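Local coordinates for protein diguanylate cyclase DosC (Escherichia coli, PDB 4ZVA) that makes the second messenger cyclic-di-GMP from GTP, probably under control of oxygen sensed by its haem-binding globin domain, at residues 5-8 with 9-13; 65-68 with 69-73; 130-133 with 134-138; 138-141 with 142-145. One frame throughout, in Å; residues are numbered along the deposited sequence.

How the contacts relate
Following the chain from its N terminus, contact 1 (5-8 with 9-13) lies on helix 2-13, contact 2 (65-68 with 69-73) at the end of helix 54-72, and contacts 3 and 4 follow one another on helix 125-147, sharing S138. Each joins neighbouring helical turns, so none closes a loop and none nests in or crosses another. Helix 125-147 ties the set together: L10 CD2 and V71 CG1 both pack on S138, E6 and W7 of contact 1 reach I141, and L72 of contact 2 lies against F134 and S135. W7 and W67 both touch A142 CB. Contacts 3 and 4 face the second subunit, and contact 1 reaches it through E6.

Contact 1: residues 5-8 with 9-13; sequences DEWT and GLVEQ
T8 holds CG2 anti to its own N (OG1 at chi1 -66°) while E12 sets CG beside its own N (chi1 -83°), and these two torsions lay the side chains next to each other, pointing the same way along one flank of the helix. T8 CG2 then meets E12 OE2 at 3.2 Å, a methyl against a carboxylate oxygen, and the methylene E12 CG passes T8 O at 3.3 Å. The hydroxyl of T8 turns elsewhere: OG1 hydrogen-bonds to K4 O, one turn back. On the next flank, V11 CG2 sits 3.4 Å from W7 O and also approaches the indole obliquely, with CD1 of W7 4.2 Å from it, a light apolar touch.

Four successive i to i+4 bonds identify these residues as continuous alpha helix, within helix 2-13 at the start of this all-helical, globin-type domain, a helix that probably corresponds to the extra N-terminal helix of protoglobins. E12 N gives T8 O a bond of 2.9 Å, and V11 N reaches W7 O at 3.2 Å. G9 N likewise hydrogen-bonds to D5 O at 2.9 Å.

E6, W7 and L10 pack on helix 125-147, E6 and W7 against I141 and L10 against N137 and S138. W7 is also buried against V79, L82 and I83 of helix 79-96, while T8, V11 and E12 pack on V76. E6 OE1 points to another chain, forming salt bridges with K112 and R108 of the second subunit.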
# COMPACT_ATOMS: atom_id res chain seq x y z
N ASP A 5 15.58 -7.69 7.68
CA ASP A 5 16.04 -6.54 8.44
C ASP A 5 15.03 -5.40 8.40
O ASP A 5 14.89 -4.65 9.37
CB ASP A 5 17.40 -6.07 7.91
CG ASP A 5 18.46 -7.14 8.00
OD1 ASP A 5 18.33 -8.04 8.85
OD2 ASP A 5 19.42 -7.08 7.20
N GLU A 6 14.34 -5.28 7.27
CA GLU A 6 13.35 -4.23 7.10
C GLU A 6 12.10 -4.53 7.92
O GLU A 6 11.57 -3.65 8.61
CB GLU A 6 12.99 -4.09 5.61
CG GLU A 6 11.82 -3.17 5.33
CD GLU A 6 12.20 -1.70 5.33
OE1 GLU A 6 11.32 -0.86 5.07
OE2 GLU A 6 13.39 -1.40 5.57
N TRP A 7 11.63 -5.77 7.85
CA TRP A 7 10.45 -6.18 8.62
C TRP A 7 10.75 -6.11 10.11
O TRP A 7 9.93 -5.63 10.89
CB TRP A 7 10.02 -7.59 8.21
CG TRP A 7 8.57 -7.87 8.46
CD1 TRP A 7 7.76 -7.26 9.38
CD2 TRP A 7 7.73 -8.78 7.74
NE1 TRP A 7 6.49 -7.77 9.30
CE2 TRP A 7 6.44 -8.70 8.30
CE3 TRP A 7 7.96 -9.67 6.69
CZ2 TRP A 7 5.38 -9.48 7.84
CZ3 TRP A 7 6.91 -10.44 6.23
CH2 TRP A 7 5.63 -10.34 6.81
N THR A 8 11.94 -6.57 10.49
CA THR A 8 12.40 -6.51 11.87
C THR A 8 12.46 -5.07 12.36
O THR A 8 11.99 -4.76 13.46
CB THR A 8 13.80 -7.14 12.03
OG1 THR A 8 13.72 -8.55 11.76
CG2 THR A 8 14.33 -6.93 13.44
N GLY A 9 13.04 -4.19 11.55
CA GLY A 9 13.12 -2.78 11.87
C GLY A 9 11.75 -2.16 12.09
O GLY A 9 11.56 -1.39 13.03
N LEU A 10 10.80 -2.50 11.23
CA LEU A 10 9.44 -1.98 11.33
C LEU A 10 8.80 -2.33 12.68
O LEU A 10 8.19 -1.47 13.32
CB LEU A 10 8.58 -2.52 10.20
CG LEU A 10 7.10 -2.13 10.25
CD1 LEU A 10 6.94 -0.62 10.12
CD2 LEU A 10 6.31 -2.85 9.18
N VAL A 11 8.97 -3.57 13.11
CA VAL A 11 8.43 -4.02 14.39
C VAL A 11 9.17 -3.34 15.53
O VAL A 11 8.56 -2.89 16.50
CB VAL A 11 8.53 -5.55 14.54
CG1 VAL A 11 8.08 -5.99 15.93
CG2 VAL A 11 7.73 -6.25 13.45
N GLU A 12 10.49 -3.26 15.41
CA GLU A 12 11.34 -2.66 16.42
C GLU A 12 11.08 -1.16 16.61
O GLU A 12 11.21 -0.64 17.72
CB GLU A 12 12.81 -2.88 16.06
CG GLU A 12 13.35 -4.24 16.47
CD GLU A 12 14.80 -4.42 16.08
OE1 GLU A 12 15.43 -3.44 15.65
OE2 GLU A 12 15.31 -5.56 16.21
N GLN A 13 10.72 -0.48 15.53
CA GLN A 13 10.51 0.97 15.59
C GLN A 13 9.16 1.33 16.21
O GLN A 13 9.01 2.40 16.80
CB GLN A 13 10.62 1.58 14.19
CG GLN A 13 12.05 1.64 13.62
CD GLN A 13 12.94 2.65 14.32
OE1 GLN A 13 12.52 3.35 15.24
NE2 GLN A 13 14.19 2.73 13.88

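Contact 2: residues 65-68 with 69-73; sequences ERWI and INVLS. With HEM (protoporphyrin IX containing Fe), chain C.
I69, whose N is hydrogen-bonded to E65 O, offers its own O to two donors of S73: the backbone N at 3.0 Å and the hydroxyl OG at 2.8 Å. S73 is the first residue to leave helical backbone angles, so this carbonyl lies where helix 54-72 ends. Earlier, N70 N binds R66 O at 2.9 Å, and the amide N70 ND2 lies alongside, 3.3 Å from R66 CG.

With CG anti to the backbone N (chi1 -170°) and chi2 of 97°, the W67 indole is sandwiched between V71 and the haem. V71 CG2 makes a CH-pi contact with the six-membered ring, 3.4 Å from its centroid and 8° off the normal, while the haem vinyl carbon CBC covers the opposite face, 3.4 Å from W67 CH2. This places W67 in the haem pocket wall, its NE1 tied down by Q86 OE1. With an alanine here, the vinyl group and V71 CG2 would probably lose the flat wall between them, and Q86 OE1 its indole donor.

Outward, I68 packs on L33 of helix 16-43 and L110 of helix 100-119, whereas W67, V71 and L72 rest on helix 125-147 through A142, S138 and S135.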
# COMPACT_ATOMS: atom_id res chain seq x y z
N GLU A 65 -8.14 -14.93 7.77
CA GLU A 65 -8.17 -14.59 9.19
C GLU A 65 -6.82 -14.84 9.85
O GLU A 65 -6.31 -14.00 10.58
CB GLU A 65 -9.24 -15.40 9.93
CG GLU A 65 -10.63 -14.84 9.85
CD GLU A 65 -11.54 -15.45 10.90
OE1 GLU A 65 -11.13 -15.51 12.08
OE2 GLU A 65 -12.66 -15.87 10.55
N ARG A 66 -6.27 -16.01 9.58
CA ARG A 66 -4.97 -16.39 10.12
C ARG A 66 -3.88 -15.46 9.59
O ARG A 66 -3.00 -15.04 10.34
CB ARG A 66 -4.66 -17.84 9.77
CG ARG A 66 -3.37 -18.38 10.37
CD ARG A 66 -3.09 -19.79 9.88
NE ARG A 66 -4.32 -20.56 9.69
CZ ARG A 66 -4.77 -20.98 8.51
NH1 ARG A 66 -4.08 -20.73 7.41
NH2 ARG A 66 -5.90 -21.67 8.44
N TRP A 67 -3.95 -15.14 8.30
CA TRP A 67 -2.96 -14.28 7.67
C TRP A 67 -2.95 -12.90 8.31
O TRP A 67 -1.89 -12.38 8.68
CB TRP A 67 -3.22 -14.16 6.17
CG TRP A 67 -2.11 -13.48 5.42
CD1 TRP A 67 -1.09 -14.08 4.74
CD2 TRP A 67 -1.91 -12.06 5.28
NE1 TRP A 67 -0.26 -13.13 4.19
CE2 TRP A 67 -0.74 -11.89 4.50
CE3 TRP A 67 -2.59 -10.93 5.73
CZ2 TRP A 67 -0.25 -10.62 4.16
CZ3 TRP A 67 -2.11 -9.68 5.39
CH2 TRP A 67 -0.95 -9.53 4.62
N ILE A 68 -4.13 -12.30 8.43
CA ILE A 68 -4.28 -10.97 8.99
C ILE A 68 -3.73 -10.89 10.41
O ILE A 68 -2.98 -9.97 10.74
CB ILE A 68 -5.75 -10.52 8.99
CG1 ILE A 68 -6.23 -10.32 7.55
CG2 ILE A 68 -5.93 -9.24 9.79
CD1 ILE A 68 -7.73 -10.17 7.41
N ILE A 69 -4.08 -11.87 11.24
CA ILE A 69 -3.59 -11.91 12.61
C ILE A 69 -2.08 -12.08 12.67
O ILE A 69 -1.40 -11.38 13.41
CB ILE A 69 -4.27 -13.04 13.42
CG1 ILE A 69 -5.77 -12.78 13.55
CG2 ILE A 69 -3.64 -13.16 14.80
CD1 ILE A 69 -6.53 -13.90 14.24
N ASN A 70 -1.55 -13.01 11.87
CA ASN A 70 -0.11 -13.27 11.88
C ASN A 70 0.70 -12.05 11.48
O ASN A 70 1.70 -11.72 12.13
CB ASN A 70 0.22 -14.44 10.95
CG ASN A 70 -0.13 -15.79 11.55
OD1 ASN A 70 -0.05 -15.97 12.77
ND2 ASN A 70 -0.52 -16.74 10.71
N VAL A 71 0.26 -11.35 10.44
CA VAL A 71 0.99 -10.19 9.93
C VAL A 71 0.92 -9.00 10.89
O VAL A 71 1.94 -8.40 11.22
CB VAL A 71 0.46 -9.77 8.55
CG1 VAL A 71 1.02 -8.41 8.15
CG2 VAL A 71 0.82 -10.82 7.51
N LEU A 72 -0.28 -8.67 11.34
CA LEU A 72 -0.46 -7.48 12.17
C LEU A 72 0.04 -7.68 13.61
O LEU A 72 0.27 -6.71 14.32
CB LEU A 72 -1.93 -7.04 12.17
CG LEU A 72 -2.44 -6.58 10.80
CD1 LEU A 72 -3.86 -6.04 10.88
CD2 LEU A 72 -1.51 -5.54 10.20
N SER A 73 0.19 -8.94 14.02
CA SER A 73 0.69 -9.24 15.36
C SER A 73 2.17 -9.63 15.35
O SER A 73 2.67 -10.20 16.31
CB SER A 73 -0.11 -10.38 16.00
OG SER A 73 -1.50 -10.14 15.88
CHA HEM C . -5.07 -19.03 -1.11
CHB HEM C . -7.50 -16.39 -4.37
CHC HEM C . -5.36 -12.42 -2.63
CHD HEM C . -3.84 -14.91 1.24
C1A HEM C . -5.94 -18.68 -2.12
C2A HEM C . -6.84 -19.56 -2.84
C3A HEM C . -7.51 -18.82 -3.74
C4A HEM C . -7.05 -17.45 -3.62
CMA HEM C . -8.57 -19.32 -4.73
CAA HEM C . -7.03 -21.08 -2.63
CBA HEM C . -7.49 -21.35 -1.20
CGA HEM C . -7.96 -22.77 -1.07
O1A HEM C . -8.45 -23.33 -2.08
O2A HEM C . -7.85 -23.33 0.05
C1B HEM C . -7.15 -15.08 -4.17
C2B HEM C . -7.70 -13.94 -4.88
C3B HEM C . -7.10 -12.83 -4.39
C4B HEM C . -6.17 -13.25 -3.37
CMB HEM C . -8.78 -14.06 -5.98
CAB HEM C . -7.29 -11.34 -4.77
CBB HEM C . -8.19 -10.88 -5.65
C1C HEM C . -4.84 -12.72 -1.39
C2C HEM C . -4.35 -11.77 -0.41
C3C HEM C . -3.92 -12.46 0.66
C4C HEM C . -4.14 -13.87 0.39
CMC HEM C . -4.35 -10.24 -0.65
CAC HEM C . -3.31 -11.96 2.00
CBC HEM C . -3.17 -10.67 2.33
C1D HEM C . -4.02 -16.26 0.98
C2D HEM C . -3.66 -17.33 1.88
C3D HEM C . -4.05 -18.62 1.15
C4D HEM C . -4.60 -18.20 -0.12
CMD HEM C . -3.03 -17.18 3.28
CAD HEM C . -3.88 -20.08 1.63
CBD HEM C . -2.41 -20.39 1.86
CGD HEM C . -2.19 -21.87 1.94
O1D HEM C . -1.08 -22.29 2.38
O2D HEM C . -3.11 -22.64 1.56
NA HEM C . -6.10 -17.40 -2.62
NB HEM C . -6.22 -14.63 -3.26
NC HEM C . -4.69 -13.99 -0.87
ND HEM C . -4.56 -16.81 -0.18
FE HEM C . -5.17 -15.72 -1.86

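Contact 3: residues 130-133 with 134-138; sequences QVYH and FSINS
V131 O is gripped twice by S135: OG donates at 2.8 Å and the backbone N at 3.0 Å, reaching the carbonyl from opposite faces of its plane. The buried hydroxyl is thereby satisfied inside its own helix. I136 N bonds to Y132 O at 2.8 Å, and N137 N to H133 O at 2.9 Å. S138 repeats the serine pattern, its OG lying 2.7 Å from F134 O and also above the centre of the F134 ring.

Around this backbone the aromatic flank packs on the second subunit. Helices 100-119 and 125-147 here meet that subunit, consistent with the dimers of globin-coupled sensors. H133 stacks on Y115 of the second subunit, and Y132 meets its counterpart there with planes at about 80°, besides an edge-to-face contact with Y115 of its own chain.

I136 lays CG1 over one face of Y132, 3.8 Å from the ring centroid and 17° off the normal. With chi2 at -60°, I136 CD1 is folded to 3.7 Å from Y132 CE1. A leucine in place of Y132 would probably rob I136 of this flat surface and leave Y115 of the same chain without its edge-to-face mate and Y132 of the second subunit without its partner ring. H133 and N137 come together obliquely, NE2 and ND2 3.0 Å apart at an angle too poor for a hydrogen bond.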
# COMPACT_ATOMS: atom_id res chain seq x y z
N GLN A 130 -1.00 5.87 14.47
CA GLN A 130 0.16 5.01 14.60
C GLN A 130 -0.18 3.54 14.36
O GLN A 130 0.62 2.79 13.79
CB GLN A 130 0.80 5.19 15.97
CG GLN A 130 1.40 6.57 16.16
CD GLN A 130 2.18 6.70 17.44
OE1 GLN A 130 1.61 6.70 18.53
NE2 GLN A 130 3.50 6.82 17.32
N VAL A 131 -1.37 3.12 14.79
CA VAL A 131 -1.81 1.75 14.56
C VAL A 131 -2.05 1.52 13.07
O VAL A 131 -1.66 0.50 12.52
CB VAL A 131 -3.09 1.43 15.36
CG1 VAL A 131 -3.71 0.13 14.87
CG2 VAL A 131 -2.79 1.35 16.84
N TYR A 132 -2.69 2.49 12.43
CA TYR A 132 -2.96 2.42 11.00
C TYR A 132 -1.66 2.41 10.20
O TYR A 132 -1.52 1.67 9.23
CB TYR A 132 -3.86 3.58 10.58
CG TYR A 132 -4.17 3.66 9.11
CD1 TYR A 132 -4.88 2.65 8.47
CD2 TYR A 132 -3.77 4.75 8.35
CE1 TYR A 132 -5.18 2.73 7.12
CE2 TYR A 132 -4.06 4.84 7.01
CZ TYR A 132 -4.76 3.82 6.40
OH TYR A 132 -5.04 3.92 5.05
N HIS A 133 -0.70 3.23 10.63
CA HIS A 133 0.61 3.29 9.97
C HIS A 133 1.35 1.96 10.05
O HIS A 133 1.80 1.43 9.03
CB HIS A 133 1.47 4.39 10.59
CG HIS A 133 2.90 4.36 10.15
ND1 HIS A 133 3.94 4.09 11.02
CD2 HIS A 133 3.46 4.55 8.94
CE1 HIS A 133 5.08 4.12 10.35
NE2 HIS A 133 4.82 4.40 9.09
N PHE A 134 1.47 1.42 11.26
CA PHE A 134 2.11 0.12 11.46
C PHE A 134 1.43 -0.96 10.62
O PHE A 134 2.10 -1.79 10.01
CB PHE A 134 2.09 -0.28 12.94
CG PHE A 134 2.65 -1.65 13.20
CD1 PHE A 134 4.02 -1.85 13.27
CD2 PHE A 134 1.81 -2.74 13.39
CE1 PHE A 134 4.54 -3.10 13.51
CE2 PHE A 134 2.32 -4.00 13.63
CZ PHE A 134 3.69 -4.18 13.69
N SER A 135 0.10 -0.92 10.59
CA SER A 135 -0.68 -1.89 9.84
C SER A 135 -0.44 -1.78 8.34
O SER A 135 -0.26 -2.78 7.66
CB SER A 135 -2.17 -1.72 10.14
OG SER A 135 -2.45 -1.96 11.52
N ILE A 136 -0.45 -0.55 7.82
CA ILE A 136 -0.21 -0.33 6.39
C ILE A 136 1.18 -0.82 6.00
O ILE A 136 1.34 -1.55 5.03
CB ILE A 136 -0.37 1.15 6.00
CG1 ILE A 136 -1.84 1.57 6.10
CG2 ILE A 136 0.13 1.38 4.58
CD1 ILE A 136 -2.77 0.77 5.20
N ASN A 137 2.19 -0.41 6.77
CA ASN A 137 3.56 -0.80 6.49
C ASN A 137 3.76 -2.31 6.61
O ASN A 137 4.51 -2.90 5.84
CB ASN A 137 4.52 -0.06 7.42
CG ASN A 137 4.80 1.36 6.96
OD1 ASN A 137 4.09 1.90 6.11
ND2 ASN A 137 5.81 1.99 7.55
N SER A 138 3.08 -2.93 7.57
CA SER A 138 3.15 -4.37 7.75
C SER A 138 2.52 -5.12 6.58
O SER A 138 3.07 -6.11 6.09
CB SER A 138 2.46 -4.79 9.05
OG SER A 138 3.16 -4.29 10.17

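Contact 4: residues 138-141 with 142-145; sequences SIDI and AMEV
V145 CG2 touches I141 O at 3.3 Å, beside the V145 N to I141 O hydrogen bond, also 3.3 Å and thus the longest of four that build this turn. The shortest runs from M143 N to I139 O, 2.9 Å, whereas A142 N to S138 O and E144 N to D140 O both measure 3.1 Å. The methyl A142 CB lies 3.4 Å from S138 O, the usual approach of a CB to the carbonyl oxygen four residues earlier in a helix.

Apart from these backbone-centred meetings, D140 and M143 lie side by side, pointing the same way. M143 extends through its first two torsions and then bends at chi3 (70°), which carries CE to 3.9 Å from D140 OD1, a weak methyl-to-carboxylate approach.

D140 is probably positioned by its salt bridges: OD1 pairs with K111 of its own chain and OD2 with K111 of the second subunit, so the buried carboxylate is shared between two lysines related across the dimer, and the extended chain of E144 likewise takes OE1 to R108 NE of the second subunit. These paired charges, with M143 packing on M143 of the second subunit, make this turn part of the subunit interface in the globin-type fold.

Within the same chain, I139 and M143 meet F107 on helix 100-119, V145 lies on I83, Q86 and H87 of helix 79-96, A142 faces helix 54-72, and I141 covers M3 of helix 2-13.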
# COMPACT_ATOMS: atom_id res chain seq x y z
N SER A 138 3.08 -2.93 7.57
CA SER A 138 3.15 -4.37 7.75
C SER A 138 2.52 -5.12 6.58
O SER A 138 3.07 -6.11 6.09
CB SER A 138 2.46 -4.79 9.05
OG SER A 138 3.16 -4.29 10.17
N ILE A 139 1.36 -4.66 6.13
CA ILE A 139 0.67 -5.30 5.02
C ILE A 139 1.47 -5.13 3.73
O ILE A 139 1.60 -6.07 2.94
CB ILE A 139 -0.75 -4.75 4.85
CG1 ILE A 139 -1.62 -5.14 6.05
CG2 ILE A 139 -1.39 -5.27 3.57
CD1 ILE A 139 -3.03 -4.62 5.98
N ASP A 140 2.03 -3.94 3.54
CA ASP A 140 2.82 -3.65 2.34
C ASP A 140 4.12 -4.46 2.28
O ASP A 140 4.49 -4.96 1.21
CB ASP A 140 3.14 -2.16 2.27
CG ASP A 140 2.02 -1.35 1.66
OD1 ASP A 140 1.10 -1.96 1.07
OD2 ASP A 140 2.05 -0.10 1.77
N ILE A 141 4.82 -4.58 3.40
CA ILE A 141 6.06 -5.35 3.44
C ILE A 141 5.76 -6.82 3.16
O ILE A 141 6.55 -7.50 2.49
CB ILE A 141 6.83 -5.18 4.79
CG1 ILE A 141 8.23 -5.78 4.69
CG2 ILE A 141 6.08 -5.80 5.95
CD1 ILE A 141 9.17 -4.97 3.86
N ALA A 142 4.63 -7.31 3.66
CA ALA A 142 4.22 -8.68 3.43
C ALA A 142 3.86 -8.90 1.96
O ALA A 142 4.18 -9.95 1.39
CB ALA A 142 3.04 -9.05 4.32
N MET A 143 3.20 -7.92 1.36
CA MET A 143 2.82 -8.02 -0.05
C MET A 143 4.04 -8.11 -0.95
O MET A 143 4.06 -8.88 -1.91
CB MET A 143 1.97 -6.82 -0.48
CG MET A 143 1.69 -6.81 -1.98
SD MET A 143 0.46 -5.61 -2.51
CE MET A 143 1.35 -4.08 -2.25
N GLU A 144 5.07 -7.33 -0.64
CA GLU A 144 6.27 -7.33 -1.46
C GLU A 144 6.96 -8.69 -1.41
O GLU A 144 7.40 -9.20 -2.43
CB GLU A 144 7.24 -6.23 -1.03
CG GLU A 144 8.51 -6.17 -1.87
CD GLU A 144 9.37 -4.96 -1.57
OE1 GLU A 144 8.82 -3.91 -1.16
OE2 GLU A 144 10.61 -5.06 -1.72
N VAL A 145 7.03 -9.28 -0.22
CA VAL A 145 7.61 -10.62 -0.06
C VAL A 145 6.85 -11.62 -0.93
O VAL A 145 7.46 -12.46 -1.59
CB VAL A 145 7.59 -11.09 1.40
CG1 VAL A 145 8.10 -12.51 1.51
CG2 VAL A 145 8.42 -10.17 2.27